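Local coordinates for protein acetate CoA-transferase subunit beta (Escherichia coli DH5[alpha], PDB 5DBN) that catalyses, as the beta subunit of a short-chain acyl-CoA transferase, CoA transfer from acetyl-CoA to acetoacetate through a covalent enzyme-CoA intermediate, at residues E14-D19 and S132-I137; Q5-R10 and V168-V173; G100-E105 and K149-C154; M181-I186 and F203-D208; V113-M118 and T155-A160. All coordinates share one frame; numbering follows the deposited sequence.

Contact 1: residues E14-D19 and S132-I137; sequences ELRDGD and SRKVII
Glu14 and Ile136 bring the two backbones to 9.2 Å, measured CA to CA, a separation that leaves the whole contact to side chains. This is a loop-to-strand contact in the Rossmann-like CoA-transferase domain: residues 14-19 form the loop leaving helix 3-12 for strand 20-23, while 132-137 run from the end of a helix into strand 135-138 of the central sheet. The loop folds as a type II beta turn from Arg16 to Asp19, closed by Asp19 N on Arg16 O at 3.1 Å, and Gly18 occupies its left-handed position with phi 96°. A weak bond of 3.3 Å from Arg16 N to Asp19 OD2 adds a side-chain brace to the turn.

The polar pair across the gap is Glu14 and Lys134, whose chains meet at about a right angle. Lys134 runs straight until it bends at chi3, -91°, which swings the ammonium group to the carboxylate. NZ lies 2.8 Å from Glu14 OE2 in a salt bridge that uses the anti lone pair, away from the other oxygen. OE1 is held by Arg10 and Arg175, so the carboxylate probably keeps its negative charge among three basic groups. Arg16 brings a further cation: its NH1 stands 4.2 Å from Lys134 NZ, which lies at the edge of the guanidinium. Beside this polar cluster is an apolar patch where Ile136 presents its CD1 methyl, 4.0 Å from Glu14 CG and 4.4 Å from Leu15 CD2.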
# COMPACT_ATOMS: atom_id res chain seq x y z
N GLU B 14 -16.20 1.76 28.75
CA GLU B 14 -16.81 2.17 27.48
C GLU B 14 -16.52 1.17 26.38
O GLU B 14 -17.32 1.01 25.45
CB GLU B 14 -16.29 3.55 27.06
CG GLU B 14 -17.02 4.15 25.86
CD GLU B 14 -18.46 4.51 26.15
OE1 GLU B 14 -18.83 4.58 27.34
OE2 GLU B 14 -19.22 4.72 25.19
N LEU B 15 -15.38 0.49 26.48
CA LEU B 15 -14.95 -0.44 25.45
C LEU B 15 -15.82 -1.69 25.43
O LEU B 15 -16.25 -2.18 26.48
CB LEU B 15 -13.49 -0.83 25.67
CG LEU B 15 -12.50 0.33 25.80
CD1 LEU B 15 -11.10 -0.19 26.07
CD2 LEU B 15 -12.52 1.20 24.56
N ARG B 16 -16.08 -2.20 24.23
CA ARG B 16 -16.86 -3.43 24.05
C ARG B 16 -15.97 -4.63 23.76
O ARG B 16 -14.86 -4.49 23.22
CB ARG B 16 -17.90 -3.26 22.94
CG ARG B 16 -19.08 -2.36 23.31
CD ARG B 16 -20.09 -2.29 22.17
NE ARG B 16 -21.28 -1.51 22.52
CZ ARG B 16 -21.37 -0.18 22.48
NH1 ARG B 16 -20.34 0.56 22.09
NH2 ARG B 16 -22.51 0.40 22.82
N ASP B 17 -16.47 -5.80 24.12
CA ASP B 17 -15.76 -7.06 23.93
C ASP B 17 -15.44 -7.29 22.46
O ASP B 17 -16.33 -7.28 21.61
CB ASP B 17 -16.59 -8.22 24.49
CG ASP B 17 -15.86 -9.55 24.44
OD1 ASP B 17 -14.65 -9.59 24.73
OD2 ASP B 17 -16.51 -10.57 24.11
N GLY B 18 -14.15 -7.48 22.16
CA GLY B 18 -13.70 -7.76 20.81
C GLY B 18 -13.23 -6.54 20.04
O GLY B 18 -12.84 -6.66 18.88
N ASP B 19 -13.27 -5.38 20.68
CA ASP B 19 -12.85 -4.13 20.03
C ASP B 19 -11.37 -4.09 19.70
O ASP B 19 -10.54 -4.61 20.45
CB ASP B 19 -13.19 -2.93 20.93
CG ASP B 19 -14.61 -2.45 20.76
OD1 ASP B 19 -15.42 -3.14 20.11
OD2 ASP B 19 -14.92 -1.36 21.30
N SER B 132 -10.27 6.68 13.57
CA SER B 132 -10.90 5.79 14.54
C SER B 132 -12.41 5.94 14.53
O SER B 132 -12.93 7.04 14.40
CB SER B 132 -10.36 6.05 15.95
OG SER B 132 -8.98 5.74 16.03
N ARG B 133 -13.12 4.82 14.68
CA ARG B 133 -14.58 4.87 14.70
C ARG B 133 -15.10 5.62 15.92
O ARG B 133 -16.11 6.32 15.83
CB ARG B 133 -15.18 3.46 14.69
CG ARG B 133 -15.08 2.74 13.36
CD ARG B 133 -15.94 1.49 13.39
NE ARG B 133 -15.86 0.72 12.15
CZ ARG B 133 -16.57 -0.37 11.91
NH1 ARG B 133 -17.42 -0.84 12.82
NH2 ARG B 133 -16.44 -1.01 10.75
N LYS B 134 -14.41 5.47 17.04
CA LYS B 134 -14.75 6.23 18.24
C LYS B 134 -13.51 6.90 18.82
O LYS B 134 -12.53 6.23 19.15
CB LYS B 134 -15.40 5.33 19.29
CG LYS B 134 -15.83 6.08 20.54
CD LYS B 134 -16.48 5.18 21.57
CE LYS B 134 -17.98 5.11 21.37
NZ LYS B 134 -18.64 4.33 22.45
N VAL B 135 -13.58 8.21 18.96
CA VAL B 135 -12.49 9.01 19.49
C VAL B 135 -12.81 9.37 20.94
O VAL B 135 -13.67 10.21 21.20
CB VAL B 135 -12.25 10.28 18.66
CG1 VAL B 135 -11.10 11.10 19.24
CG2 VAL B 135 -11.99 9.93 17.20
N ILE B 136 -12.11 8.73 21.86
CA ILE B 136 -12.29 8.98 23.28
C ILE B 136 -11.12 9.81 23.80
O ILE B 136 -9.96 9.44 23.62
CB ILE B 136 -12.40 7.68 24.10
CG1 ILE B 136 -13.54 6.82 23.55
CG2 ILE B 136 -12.62 8.00 25.58
CD1 ILE B 136 -13.65 5.45 24.19
N ILE B 137 -11.44 10.94 24.41
CA ILE B 137 -10.43 11.80 25.01
C ILE B 137 -10.45 11.63 26.53
O ILE B 137 -11.46 11.86 27.18
CB ILE B 137 -10.64 13.28 24.64
CG1 ILE B 137 -10.66 13.45 23.12
CG2 ILE B 137 -9.56 14.15 25.27
CD1 ILE B 137 -9.39 12.98 22.42

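Contact 2: residues Q5-R10 and V168-V173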
# COMPACT_ATOMS: atom_id res chain seq x y z
N GLN B 5 -6.89 7.54 37.41
CA GLN B 5 -7.37 6.17 37.54
C GLN B 5 -8.88 6.08 37.40
O GLN B 5 -9.39 5.14 36.79
CB GLN B 5 -6.92 5.58 38.88
CG GLN B 5 -5.42 5.35 38.97
CD GLN B 5 -4.98 4.80 40.32
OE1 GLN B 5 -5.70 4.92 41.31
NE2 GLN B 5 -3.80 4.20 40.35
N ARG B 6 -9.62 7.04 37.95
CA ARG B 6 -11.06 7.06 37.76
C ARG B 6 -11.40 7.29 36.29
O ARG B 6 -12.30 6.65 35.75
CB ARG B 6 -11.75 8.10 38.65
CG ARG B 6 -11.65 7.83 40.15
CD ARG B 6 -12.25 8.95 41.00
NE ARG B 6 -11.59 10.25 40.88
CZ ARG B 6 -10.61 10.68 41.68
NH1 ARG B 6 -10.17 9.92 42.67
NH2 ARG B 6 -10.09 11.88 41.49
N ILE B 7 -10.69 8.22 35.66
CA ILE B 7 -10.86 8.47 34.23
C ILE B 7 -10.61 7.19 33.43
O ILE B 7 -11.45 6.77 32.63
CB ILE B 7 -9.92 9.59 33.74
CG1 ILE B 7 -10.28 10.91 34.41
CG2 ILE B 7 -10.00 9.74 32.22
CD1 ILE B 7 -9.25 12.00 34.24
N ALA B 8 -9.45 6.58 33.65
CA ALA B 8 -9.07 5.35 32.96
C ALA B 8 -10.10 4.26 33.20
O ALA B 8 -10.47 3.52 32.29
CB ALA B 8 -7.70 4.89 33.41
N ARG B 9 -10.56 4.16 34.44
CA ARG B 9 -11.56 3.18 34.83
C ARG B 9 -12.86 3.39 34.05
O ARG B 9 -13.44 2.44 33.53
CB ARG B 9 -11.82 3.26 36.33
CG ARG B 9 -12.84 2.26 36.86
CD ARG B 9 -12.91 2.34 38.38
NE ARG B 9 -13.90 1.43 38.95
CZ ARG B 9 -14.09 1.25 40.26
NH1 ARG B 9 -13.36 1.93 41.14
NH2 ARG B 9 -15.00 0.39 40.69
N ARG B 10 -13.31 4.64 33.96
CA ARG B 10 -14.54 4.95 33.23
C ARG B 10 -14.40 4.66 31.74
O ARG B 10 -15.31 4.09 31.13
CB ARG B 10 -14.94 6.41 33.45
CG ARG B 10 -16.18 6.84 32.66
CD ARG B 10 -17.39 5.96 32.96
NE ARG B 10 -18.50 6.21 32.04
CZ ARG B 10 -18.65 5.61 30.86
NH1 ARG B 10 -17.76 4.73 30.43
NH2 ARG B 10 -19.70 5.91 30.10
N VAL B 168 -13.89 12.33 28.57
CA VAL B 168 -13.98 11.79 29.92
C VAL B 168 -12.98 12.47 30.85
O VAL B 168 -11.77 12.40 30.65
CB VAL B 168 -13.72 10.27 29.93
CG1 VAL B 168 -13.92 9.70 31.34
CG2 VAL B 168 -14.64 9.57 28.95
N THR B 169 -13.51 13.14 31.87
CA THR B 169 -12.69 13.76 32.91
C THR B 169 -13.02 13.15 34.26
O THR B 169 -13.93 12.32 34.37
CB THR B 169 -12.90 15.29 32.98
OG1 THR B 169 -14.16 15.58 33.59
CG2 THR B 169 -12.86 15.91 31.59
N GLU B 170 -12.28 13.55 35.29
CA GLU B 170 -12.52 13.03 36.62
C GLU B 170 -13.75 13.70 37.24
O GLU B 170 -14.17 13.34 38.34
CB GLU B 170 -11.29 13.24 37.52
CG GLU B 170 -11.07 14.66 38.06
CD GLU B 170 -10.57 15.63 37.01
OE1 GLU B 170 -10.45 15.24 35.83
OE2 GLU B 170 -10.29 16.80 37.37
N LEU B 171 -14.34 14.66 36.52
CA LEU B 171 -15.51 15.36 37.01
C LEU B 171 -16.78 14.98 36.25
O LEU B 171 -17.87 14.99 36.82
CB LEU B 171 -15.29 16.88 36.89
CG LEU B 171 -14.39 17.56 37.92
CD1 LEU B 171 -14.32 19.06 37.66
CD2 LEU B 171 -14.79 17.29 39.36
N ALA B 172 -16.64 14.64 34.97
CA ALA B 172 -17.82 14.41 34.13
C ALA B 172 -17.52 13.66 32.83
O ALA B 172 -16.36 13.52 32.43
CB ALA B 172 -18.48 15.73 33.80
N VAL B 173 -18.58 13.19 32.18
CA VAL B 173 -18.49 12.59 30.85
C VAL B 173 -19.34 13.38 29.86
O VAL B 173 -20.54 13.56 30.06
CB VAL B 173 -18.95 11.11 30.85
CG1 VAL B 173 -18.84 10.51 29.45
CG2 VAL B 173 -18.14 10.30 31.84
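Val168 ends the strand that leads into the turn of a beta hairpin, joining strands 166-168 and 172-177, against which helix 3-12 packs in the alpha/beta layering of the Rossmann-like domain. Its CG1 methyl sits between two helix residues one turn apart, 4.0 Å from Ile7 CG2 and 3.9 Å from Arg10 CG.

Thr169 turns its side chain away from the helix and into the turn: OG1 accepts from Leu171 N, an ST turn, and from Ala172 N, an ST motif, and is also hydrogen-bonded to His141. The backbone bond from Thr169 N to Ala172 O, 2.9 Å, closes the hairpin.

At Glu170 the helix comes nearest, with its CA 5.4 Å from the CA of Ile7. The isoleucine lies along the turn, CG1 against the Thr169-Glu170 peptide, 3.4 Å from Glu170 N. The Ile7 and Glu170 chains lie side by side, pointing the same way, with Ile7 CD1 3.8 Å from Glu170 OE1. That oxygen is taken by His141 N. Arg6 only grazes Glu170 CB with the edge of its guanidinium, its own salt bridge being with Asp2.

Val173, back in the strand, packs against Arg10, whose chain bends at chi2 (57°) and crosses it at about a right angle. The guanidinium goes on to a salt bridge with Glu185. Val173 CG2 lies 4.1 Å from both CG and NE of Arg10.

Contact 3: residues G100-E105 and K149-C154; sequences GLQVDE and KILRRC
Leu151 lays its CD1 methyl over one face of the Gln102 carboxamide, 3.5 Å from NE2, and the amide oxygen OE1 takes the backbone N-H groups of Thr155 and Met156 just beyond the contact. The Asp104 carboxylate is used at both oxygens: OD2 accepts Cys154 N through its anti lone pair at 3.0 Å, with 155° at the hydrogen, and OD1 accepts from Asn108. Its CG stands at chi1 59°, between backbone N and carbonyl carbon, which turns OD2 across to the neighbouring segment. The Arg153 guanidinium approaches obliquely, NH1 4.4 Å from OD2, beyond salt-bridge range.

Beneath these groups strands 102-104 and 150-151 pair in parallel within a small three-stranded sheet. Val103 N binds Lys149 O at 3.1 Å and Leu151 N binds Val103 O at 2.9 Å, bonds that straddle the Val103-Ile150 pair; a weak bond from Glu105 N to Leu151 O continues the register. Asp104 and Leu151 share one face, Val103 and Ile150 the other. A classic beta bulge at Leu101 and Gln102, opposite Ala110, precedes the pairing.

CB, CG and CD of Lys149 pass Leu101 O, CD at 3.4 Å, and Glu105 CG touches Arg152 O at 3.4 Å while its carboxylate bridges to Arg202. Since buried Gln102 and Asp104 receive N-H groups of 154-156 and of Asn108, polar bonds as well as packing tie the sheet to irregular chain.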
# COMPACT_ATOMS: atom_id res chain seq x y z
N GLY B 100 -5.41 14.84 26.02
CA GLY B 100 -5.83 16.11 25.45
C GLY B 100 -5.30 17.31 26.19
O GLY B 100 -5.13 17.29 27.41
N LEU B 101 -5.02 18.37 25.44
CA LEU B 101 -4.68 19.66 26.01
C LEU B 101 -5.93 20.52 26.04
O LEU B 101 -6.19 21.23 27.01
CB LEU B 101 -3.58 20.35 25.21
CG LEU B 101 -2.24 19.62 25.09
CD1 LEU B 101 -1.43 20.18 23.94
CD2 LEU B 101 -1.47 19.73 26.40
N GLN B 102 -6.71 20.43 24.96
CA GLN B 102 -7.94 21.19 24.84
C GLN B 102 -8.97 20.48 23.96
O GLN B 102 -8.63 19.81 22.98
CB GLN B 102 -7.65 22.58 24.28
CG GLN B 102 -6.84 23.46 25.22
CD GLN B 102 -6.64 24.87 24.70
OE1 GLN B 102 -6.84 25.15 23.52
NE2 GLN B 102 -6.26 25.77 25.60
N VAL B 103 -10.24 20.65 24.33
CA VAL B 103 -11.37 20.19 23.53
C VAL B 103 -12.43 21.28 23.59
O VAL B 103 -12.54 21.97 24.60
CB VAL B 103 -11.95 18.85 24.05
CG1 VAL B 103 -13.13 18.39 23.20
CG2 VAL B 103 -10.87 17.78 24.08
N ASP B 104 -13.21 21.45 22.52
CA ASP B 104 -14.25 22.47 22.52
C ASP B 104 -15.61 21.98 22.03
O ASP B 104 -15.77 20.83 21.61
CB ASP B 104 -13.81 23.68 21.68
CG ASP B 104 -13.49 23.33 20.23
OD1 ASP B 104 -14.06 22.36 19.70
OD2 ASP B 104 -12.68 24.06 19.62
N GLU B 105 -16.60 22.88 22.10
CA GLU B 105 -17.98 22.56 21.79
C GLU B 105 -18.17 22.08 20.35
O GLU B 105 -19.14 21.39 20.04
CB GLU B 105 -18.87 23.79 22.04
CG GLU B 105 -18.52 24.99 21.17
CD GLU B 105 -19.20 26.27 21.61
OE1 GLU B 105 -19.37 26.47 22.84
OE2 GLU B 105 -19.57 27.08 20.73
N LYS B 149 -9.68 23.80 30.15
CA LYS B 149 -9.22 23.03 29.00
C LYS B 149 -10.37 22.66 28.08
O LYS B 149 -10.17 22.38 26.90
CB LYS B 149 -8.48 21.78 29.47
CG LYS B 149 -7.30 22.08 30.39
CD LYS B 149 -6.25 20.99 30.36
CE LYS B 149 -6.76 19.68 30.93
NZ LYS B 149 -5.81 18.57 30.65
N ILE B 150 -11.59 22.66 28.62
CA ILE B 150 -12.79 22.43 27.83
C ILE B 150 -13.40 23.78 27.45
O ILE B 150 -14.12 24.39 28.25
CB ILE B 150 -13.80 21.56 28.59
CG1 ILE B 150 -13.12 20.27 29.07
CG2 ILE B 150 -14.99 21.22 27.70
CD1 ILE B 150 -13.97 19.40 29.97
N LEU B 151 -13.12 24.24 26.23
CA LEU B 151 -13.38 25.63 25.84
C LEU B 151 -14.45 25.79 24.76
O LEU B 151 -14.98 24.82 24.24
CB LEU B 151 -12.08 26.26 25.34
CG LEU B 151 -10.87 26.11 26.26
CD1 LEU B 151 -9.61 26.63 25.59
CD2 LEU B 151 -11.11 26.81 27.59
N ARG B 152 -14.78 27.04 24.45
CA ARG B 152 -15.67 27.34 23.33
C ARG B 152 -14.95 27.09 22.01
O ARG B 152 -15.54 26.60 21.05
CB ARG B 152 -16.15 28.79 23.39
CG ARG B 152 -17.12 29.07 24.52
CD ARG B 152 -17.56 30.52 24.52
NE ARG B 152 -18.55 30.79 25.56
CZ ARG B 152 -19.20 31.94 25.70
NH1 ARG B 152 -18.95 32.95 24.88
NH2 ARG B 152 -20.09 32.09 26.67
N ARG B 153 -13.67 27.43 21.98
CA ARG B 153 -12.83 27.24 20.81
C ARG B 153 -11.40 27.05 21.26
O ARG B 153 -10.88 27.84 22.05
CB ARG B 153 -12.95 28.43 19.86
CG ARG B 153 -12.04 28.36 18.63
CD ARG B 153 -12.31 27.11 17.80
NE ARG B 153 -11.64 27.15 16.50
CZ ARG B 153 -10.39 26.74 16.28
NH1 ARG B 153 -9.65 26.26 17.27
NH2 ARG B 153 -9.88 26.81 15.06
N CYS B 154 -10.76 25.99 20.77
CA CYS B 154 -9.37 25.72 21.12
C CYS B 154 -8.50 26.91 20.72
O CYS B 154 -8.66 27.46 19.63
CB CYS B 154 -8.88 24.45 20.43
SG CYS B 154 -9.67 22.92 21.00

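Contact 4: residues M181-I186 and F203-D208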
# COMPACT_ATOMS: atom_id res chain seq x y z
N MET B 181 -22.88 19.24 21.88
CA MET B 181 -22.16 18.70 23.02
C MET B 181 -23.13 18.43 24.17
O MET B 181 -23.89 19.31 24.57
CB MET B 181 -21.06 19.67 23.45
CG MET B 181 -20.15 19.15 24.55
SD MET B 181 -18.93 20.39 25.02
CE MET B 181 -17.88 19.43 26.11
N TRP B 182 -23.08 17.22 24.70
CA TRP B 182 -23.99 16.80 25.77
C TRP B 182 -23.24 16.35 27.02
O TRP B 182 -22.33 15.53 26.94
CB TRP B 182 -24.89 15.66 25.28
CG TRP B 182 -25.95 16.12 24.34
CD1 TRP B 182 -25.87 16.19 22.98
CD2 TRP B 182 -27.27 16.56 24.69
NE1 TRP B 182 -27.05 16.66 22.46
CE2 TRP B 182 -27.93 16.89 23.49
CE3 TRP B 182 -27.95 16.72 25.90
CZ2 TRP B 182 -29.23 17.37 23.46
CZ3 TRP B 182 -29.25 17.19 25.87
CH2 TRP B 182 -29.88 17.51 24.66
N LEU B 183 -23.62 16.91 28.16
CA LEU B 183 -23.15 16.41 29.45
C LEU B 183 -24.00 15.20 29.82
O LEU B 183 -25.18 15.34 30.16
CB LEU B 183 -23.25 17.50 30.52
CG LEU B 183 -22.96 17.06 31.96
CD1 LEU B 183 -21.54 16.53 32.09
CD2 LEU B 183 -23.20 18.20 32.93
N THR B 184 -23.40 14.02 29.75
CA THR B 184 -24.14 12.77 29.93
C THR B 184 -23.94 12.14 31.31
O THR B 184 -24.82 11.42 31.79
CB THR B 184 -23.76 11.75 28.84
OG1 THR B 184 -22.34 11.57 28.83
CG2 THR B 184 -24.21 12.25 27.47
N GLU B 185 -22.79 12.38 31.93
CA GLU B 185 -22.55 11.90 33.29
C GLU B 185 -21.79 12.92 34.14
O GLU B 185 -20.98 13.69 33.64
CB GLU B 185 -21.76 10.59 33.27
CG GLU B 185 -22.33 9.54 32.34
CD GLU B 185 -21.46 8.29 32.27
OE1 GLU B 185 -20.82 7.95 33.28
OE2 GLU B 185 -21.42 7.66 31.19
N ILE B 186 -22.08 12.90 35.44
CA ILE B 186 -21.36 13.68 36.43
C ILE B 186 -20.76 12.73 37.46
O ILE B 186 -21.41 11.78 37.89
CB ILE B 186 -22.27 14.71 37.13
CG1 ILE B 186 -22.88 15.65 36.08
CG2 ILE B 186 -21.49 15.49 38.18
CD1 ILE B 186 -23.78 16.74 36.65
N PHE B 203 -22.76 23.55 26.62
CA PHE B 203 -23.28 22.20 26.51
C PHE B 203 -24.67 22.08 27.13
O PHE B 203 -25.01 22.80 28.07
CB PHE B 203 -22.33 21.20 27.18
CG PHE B 203 -22.15 21.42 28.65
CD1 PHE B 203 -23.03 20.87 29.57
CD2 PHE B 203 -21.09 22.18 29.13
CE1 PHE B 203 -22.87 21.07 30.92
CE2 PHE B 203 -20.92 22.39 30.48
CZ PHE B 203 -21.81 21.83 31.38
N GLU B 204 -25.47 21.16 26.58
CA GLU B 204 -26.78 20.86 27.13
C GLU B 204 -26.67 19.65 28.05
O GLU B 204 -25.86 18.75 27.81
CB GLU B 204 -27.80 20.60 26.02
CG GLU B 204 -28.08 21.82 25.15
CD GLU B 204 -29.19 21.58 24.14
OE1 GLU B 204 -30.37 21.63 24.54
OE2 GLU B 204 -28.88 21.35 22.95
N VAL B 205 -27.48 19.64 29.10
CA VAL B 205 -27.48 18.55 30.07
C VAL B 205 -28.58 17.55 29.73
O VAL B 205 -29.71 17.94 29.43
CB VAL B 205 -27.68 19.08 31.51
CG1 VAL B 205 -27.58 17.94 32.52
CG2 VAL B 205 -26.66 20.16 31.83
N ALA B 206 -28.24 16.27 29.76
CA ALA B 206 -29.21 15.21 29.51
C ALA B 206 -30.31 15.24 30.57
O ALA B 206 -30.03 15.37 31.76
CB ALA B 206 -28.53 13.86 29.48
N ALA B 207 -31.55 15.12 30.12
CA ALA B 207 -32.70 15.16 31.03
C ALA B 207 -32.70 13.94 31.95
O ALA B 207 -33.04 14.05 33.13
CB ALA B 207 -34.00 15.22 30.24
N ASP B 208 -32.33 12.79 31.40
CA ASP B 208 -32.32 11.54 32.15
C ASP B 208 -30.96 11.28 32.79
O ASP B 208 -30.47 10.16 32.81
CB ASP B 208 -32.71 10.37 31.23
CG ASP B 208 -31.70 10.16 30.11
OD1 ASP B 208 -30.99 11.12 29.75
OD2 ASP B 208 -31.63 9.02 29.59
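Trp182 and Leu183 pair with Glu204 and Val205 as the two parallel strands of a beta-alpha-beta unit, in which strand 180-186 leads through helix 192-197 to strand 204-205, one of the two outermost strands of the main sheet within this chain. Three backbone bonds set the register: Glu204 N to Met181 O at 3.2 Å, Leu183 N to Glu204 O at 2.9 Å, and Ala206 N to Leu183 O at 3.2 Å, the last almost straight at 173°. Glu204 thus donates to Met181 and accepts from Leu183, the residues flanking Trp182, as in parallel pairing.

On one face of the sheet the Trp182 indole reaches over toward the edge strand. Glu204 CB stands above its six-membered ring, 3.9 Å from the centroid and 18° off the normal, a CH-pi contact, and the glutamate chain runs on across the same ring with its carboxylate plane tilted 26° from the indole. The ring edge faces the Val205-Ala206 backbone, CZ3 lying 3.7 Å from Val205 O. Replacing the indole by an alanine is likely to leave Glu204 CB without its aromatic partner and the glutamate chain freer to turn.

On the other face Leu183 lies beside the Phe203 ring, its CB 3.5 Å from CD1, and its CD2 meets Val205 CG2 at 4.1 Å. Leu192 and Arg196 of the connecting helix touch Val205, and Leu192 also meets Leu183, while Phe203 makes an edge-to-face pair with Phe174. Helix over one face and parallel strands beneath it are the hallmark of the beta-alpha-beta crossover.

Contact 5: residues V113-M118 and T155-A160; sequences VVPGKM and TMPLTA
Val114 and Met156 approach to 6.2 Å between their CA atoms, where the loop after strand 109-110, leading to helix 125-131, passes the loop after strand 150-151, leading to strand 166-168; the first then reverses in a type II beta turn from Val114 to Lys117, with Gly116 at phi 103° and Lys117 N on Val114 O at 3.2 Å.

The side chains that meet are all apolar. Met156 extends along the first loop, fully stretched beyond CG (chi2 -178°), and this carries its end past Val113 O to Val114. Its CE methyl comes to 3.9 Å from Val114 CG1, the two chains lying side by side and pointing the same way. Nearer its base, Met156 CG meets Pro115 CD at 3.7 Å, the proline crossing at about a right angle. Pro157 forms the second half of the patch: its CG lies 3.4 Å from Val113 CG1, a branch brought there by chi1 of 58°, and its CD is 3.9 Å from Pro115 CG. Met156 thus runs past Pro115 to Val114, while Pro157 packs on Val113 and Pro115. An alanine in place of the methionine would probably leave Val114 CG1 and Pro115 CD without their partner and open a gap between the loops.

Leu158, farther along, packs on the backbone of a neighbouring subunit. With no polar bond between the two segments, the contact rests on van der Waals packing, and the proline rings restrict phi at Pro115 and Pro157, which probably stiffens both loops.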
# COMPACT_ATOMS: atom_id res chain seq x y z
N VAL B 113 0.67 19.99 20.61
CA VAL B 113 1.56 21.13 20.79
C VAL B 113 0.96 22.22 21.67
O VAL B 113 -0.22 22.54 21.57
CB VAL B 113 1.97 21.74 19.42
CG1 VAL B 113 0.74 22.18 18.64
CG2 VAL B 113 2.95 22.89 19.60
N VAL B 114 1.81 22.76 22.54
CA VAL B 114 1.46 23.90 23.38
C VAL B 114 2.31 25.10 22.94
O VAL B 114 3.53 25.00 22.90
CB VAL B 114 1.71 23.61 24.88
CG1 VAL B 114 1.33 24.82 25.73
CG2 VAL B 114 0.93 22.39 25.33
N PRO B 115 1.66 26.23 22.61
CA PRO B 115 2.46 27.40 22.24
C PRO B 115 3.37 27.87 23.37
O PRO B 115 2.92 27.99 24.50
CB PRO B 115 1.40 28.46 21.92
CG PRO B 115 0.17 27.69 21.60
CD PRO B 115 0.22 26.47 22.45
N GLY B 116 4.64 28.10 23.05
CA GLY B 116 5.62 28.53 24.04
C GLY B 116 6.54 27.42 24.49
O GLY B 116 7.64 27.68 25.00
N LYS B 117 6.10 26.18 24.31
CA LYS B 117 6.92 25.01 24.61
C LYS B 117 7.43 24.38 23.32
O LYS B 117 6.88 24.63 22.25
CB LYS B 117 6.13 23.99 25.43
N MET B 118 8.46 23.55 23.42
CA MET B 118 9.06 22.92 22.25
C MET B 118 8.05 22.00 21.58
O MET B 118 7.31 21.28 22.24
CB MET B 118 10.32 22.14 22.63
N THR B 155 -7.59 27.30 21.61
CA THR B 155 -6.66 28.39 21.32
C THR B 155 -5.33 27.82 20.86
O THR B 155 -4.55 28.50 20.19
CB THR B 155 -6.46 29.32 22.54
OG1 THR B 155 -5.68 30.46 22.17
CG2 THR B 155 -5.77 28.58 23.68
N MET B 156 -5.07 26.57 21.23
CA MET B 156 -3.85 25.88 20.82
C MET B 156 -4.05 25.24 19.45
O MET B 156 -5.19 25.01 19.03
CB MET B 156 -3.45 24.83 21.85
CG MET B 156 -3.20 25.38 23.24
SD MET B 156 -2.68 24.10 24.40
CE MET B 156 -2.56 25.04 25.92
N PRO B 157 -2.95 24.94 18.74
CA PRO B 157 -3.05 24.32 17.41
C PRO B 157 -3.82 23.00 17.42
O PRO B 157 -3.54 22.12 18.24
CB PRO B 157 -1.58 24.09 17.02
CG PRO B 157 -0.82 25.10 17.81
CD PRO B 157 -1.55 25.22 19.11
N LEU B 158 -4.78 22.87 16.52
CA LEU B 158 -5.64 21.70 16.49
C LEU B 158 -4.90 20.44 16.04
O LEU B 158 -4.00 20.50 15.20
CB LEU B 158 -6.83 21.93 15.55
CG LEU B 158 -7.78 23.08 15.89
CD1 LEU B 158 -8.92 23.13 14.88
CD2 LEU B 158 -8.32 22.95 17.30
N THR B 159 -5.29 19.31 16.62
CA THR B 159 -4.90 18.01 16.12
C THR B 159 -5.84 17.64 14.98
O THR B 159 -5.44 17.06 13.98
CB THR B 159 -4.96 16.93 17.23
OG1 THR B 159 -4.09 17.31 18.30
CG2 THR B 159 -4.55 15.57 16.69
N ALA B 160 -7.11 18.00 15.16
CA ALA B 160 -8.13 17.78 14.15
C ALA B 160 -9.36 18.61 14.49
O ALA B 160 -9.47 19.15 15.59
CB ALA B 160 -8.50 16.31 14.06

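In the fold
Contacts 1, 2 and 4 all reach the main eight-stranded mixed sheet: contact 1 through strand 135-138, contact 2 through 172-177, and contact 4 through 180-186 and 204-205 at its edge. Contacts 2 and 4, with centres about 15 Å apart, are joined by neighbouring strands, Val173 N meeting Glu185 O, while Ile137 O and Val168 N link contact 1 to contact 2. Contacts 3 and 5 form a second group, centres about 12 Å apart, in the small sheet and the loops beyond it. Their segments alternate along the chain, and Leu101 packs on Val114. Contact 2 spans contacts 1, 3 and 5 in sequence; contact 4 follows. The N-terminal helix is thereby brought back beside the late strands.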